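Side-chain contact in O-methyltransferase (PDB 2GPY), which is a putative O-methyltransferase, probably transferring a methyl group from S-adenosylmethionine to a hydroxyl of a substrate not yet identified: residues B[24-29]-B[68-73]. Residues are numbered along the deposited sequence; the frame is centred on the assembly and turned at random.
Sequences EQMERE and SAIRMA
Selenomethionine Met26 reaches from helix 21-32 to the tip of Ile70 on helix 67-75, its CE lying 3.9 Å from Ile70 CD1 and its SE 4.0 Å from the same methyl. An extended chi2 (176°) carries SE to Ile70 CD1, and the bend at chi3 (70°) sets CE beside it. Both side chains are buried, and His97 of helix 88-100 touches each of them, while Val98, Leu101 and Leu103 also border Ile70. This apolar touch is the close part of a sparse contact: even the nearest CA atoms, those of Met26 and Ile70, stand 10.5 Å apart. The partly exposed side is looser and polar. Glu27 OE2 stays 4.3 Å from Arg71 NH1, far off the plane of that guanidinium and not in line with any of its N-H bonds, too far for a salt bridge. Tyr67 OH bridges the two groups, hydrogen-bonding to both, while Glu27 OE1 forms a salt bridge with Arg19 and Arg71 NH2 one with Glu44. On helix 21-32, Glu29 joins Glu93 and His97 at a zinc ion. The two helices, the second belonging to the Rossmann-like core, thus meet through one apolar touch and a relayed polar network, in which direct Glu27-Arg71 attraction is probably modest.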
loop_
_atom_site.group_PDB
_atom_site.type_symbol
_atom_site.label_atom_id
_atom_site.label_comp_id
_atom_site.label_asym_id
_atom_site.label_seq_id
_atom_site.Cartn_x
_atom_site.Cartn_y
_atom_site.Cartn_z
ATOM N N GLU B 24 -18.094 16.837 6.181
ATOM C CA GLU B 24 -18.520 16.549 7.547
ATOM C C GLU B 24 -20.038 16.417 7.656
ATOM O O GLU B 24 -20.533 15.580 8.409
ATOM C CB GLU B 24 -17.978 17.594 8.534
ATOM C CG GLU B 24 -16.455 17.607 8.522
ATOM C CD GLU B 24 -15.825 18.141 9.785
ATOM O OE1 GLU B 24 -16.365 19.076 10.387
ATOM O OE2 GLU B 24 -14.755 17.621 10.158
ATOM N N GLN B 25 -20.763 17.243 6.896
ATOM C CA GLN B 25 -22.208 17.196 6.838
ATOM C C GLN B 25 -22.693 15.910 6.165
ATOM O O GLN B 25 -23.731 15.357 6.554
ATOM C CB GLN B 25 -22.751 18.429 6.104
ATOM C CG GLN B 25 -24.292 18.555 6.047
ATOM C CD GLN B 25 -24.952 18.865 7.401
ATOM O OE1 GLN B 25 -24.324 19.398 8.321
ATOM N NE2 GLN B 25 -26.239 18.540 7.515
HETATM N N MSE B 26 -21.963 15.451 5.154
HETATM C CA MSE B 26 -22.269 14.151 4.505
HETATM C C MSE B 26 -22.092 12.976 5.471
HETATM O O MSE B 26 -22.888 12.026 5.465
HETATM C CB MSE B 26 -21.407 13.939 3.255
HETATM C CG MSE B 26 -21.855 14.761 2.046
HETATM SE SE MSE B 26 -20.608 14.515 0.556
HETATM C CE MSE B 26 -21.021 12.745 0.143
ATOM N N GLU B 27 -21.056 13.046 6.302
ATOM C CA GLU B 27 -20.807 12.009 7.306
ATOM C C GLU B 27 -21.923 11.921 8.330
ATOM O O GLU B 27 -22.401 10.822 8.620
ATOM C CB GLU B 27 -19.485 12.239 8.025
ATOM C CG GLU B 27 -18.295 12.164 7.084
ATOM C CD GLU B 27 -17.066 12.771 7.691
ATOM O OE1 GLU B 27 -17.192 13.422 8.755
ATOM O OE2 GLU B 27 -15.989 12.616 7.109
ATOM N N ARG B 28 -22.316 13.064 8.893
ATOM C CA ARG B 28 -23.415 13.103 9.859
ATOM C C ARG B 28 -24.721 12.658 9.213
ATOM O O ARG B 28 -25.522 11.961 9.839
ATOM C CB ARG B 28 -23.573 14.495 10.481
ATOM C CG ARG B 28 -22.506 14.827 11.535
ATOM C CD ARG B 28 -22.893 16.105 12.318
ATOM N NE ARG B 28 -23.117 17.240 11.413
ATOM C CZ ARG B 28 -22.150 18.001 10.893
ATOM N NH1 ARG B 28 -20.871 17.776 11.188
ATOM N NH2 ARG B 28 -22.463 18.995 10.069
ATOM N N GLU B 29 -24.917 13.033 7.954
ATOM C CA GLU B 29 -26.092 12.624 7.190
ATOM C C GLU B 29 -26.190 11.112 6.951
ATOM O O GLU B 29 -27.270 10.518 7.068
ATOM C CB GLU B 29 -26.094 13.307 5.834
ATOM C CG GLU B 29 -27.388 13.098 5.088
ATOM C CD GLU B 29 -27.254 13.242 3.587
ATOM O OE1 GLU B 29 -26.677 14.238 3.088
ATOM O OE2 GLU B 29 -27.761 12.345 2.900
ATOM N N SER B 68 -17.243 8.092 -0.663
ATOM C CA SER B 68 -15.923 7.533 -1.028
ATOM C C SER B 68 -15.422 8.054 -2.379
ATOM O O SER B 68 -14.242 8.369 -2.509
ATOM C CB SER B 68 -15.895 6.000 -0.961
ATOM O OG SER B 68 -15.994 5.564 0.385
ATOM N N ALA B 69 -16.318 8.176 -3.364
ATOM C CA ALA B 69 -15.949 8.682 -4.688
ATOM C C ALA B 69 -15.399 10.097 -4.527
ATOM O O ALA B 69 -14.356 10.443 -5.080
ATOM C CB ALA B 69 -17.147 8.705 -5.647
ATOM N N ILE B 70 -16.135 10.927 -3.787
ATOM C CA ILE B 70 -15.730 12.309 -3.526
ATOM C C ILE B 70 -14.390 12.420 -2.817
ATOM O O ILE B 70 -13.517 13.168 -3.269
ATOM C CB ILE B 70 -16.838 13.106 -2.787
ATOM C CG1 ILE B 70 -17.969 13.406 -3.790
ATOM C CG2 ILE B 70 -16.288 14.396 -2.191
ATOM C CD1 ILE B 70 -19.290 13.865 -3.141
ATOM N N ARG B 71 -14.225 11.693 -1.712
ATOM C CA ARG B 71 -12.994 11.791 -0.953
ATOM C C ARG B 71 -11.784 11.263 -1.718
ATOM O O ARG B 71 -10.681 11.836 -1.621
ATOM C CB ARG B 71 -13.179 11.098 0.387
ATOM C CG ARG B 71 -14.121 11.960 1.218
ATOM C CD ARG B 71 -13.803 11.970 2.652
ATOM N NE ARG B 71 -12.466 12.484 2.934
ATOM C CZ ARG B 71 -11.823 12.215 4.055
ATOM N NH1 ARG B 71 -12.420 11.473 4.964
ATOM N NH2 ARG B 71 -10.580 12.682 4.272
HETATM N N MSE B 72 -11.983 10.210 -2.519
HETATM C CA MSE B 72 -10.899 9.758 -3.412
HETATM C C MSE B 72 -10.542 10.784 -4.492
HETATM O O MSE B 72 -9.330 11.034 -4.750
HETATM C CB MSE B 72 -11.240 8.410 -4.092
HETATM C CG MSE B 72 -11.326 7.283 -3.079
HETATM SE SE MSE B 72 -11.586 5.506 -3.943
HETATM C CE MSE B 72 -13.406 5.749 -4.686
ATOM N N ALA B 73 -11.566 11.379 -5.120
ATOM C CA ALA B 73 -11.311 12.408 -6.130
ATOM C C ALA B 73 -10.557 13.592 -5.515
ATOM O O ALA B 73 -9.651 14.140 -6.135
ATOM C CB ALA B 73 -12.628 12.892 -6.792
#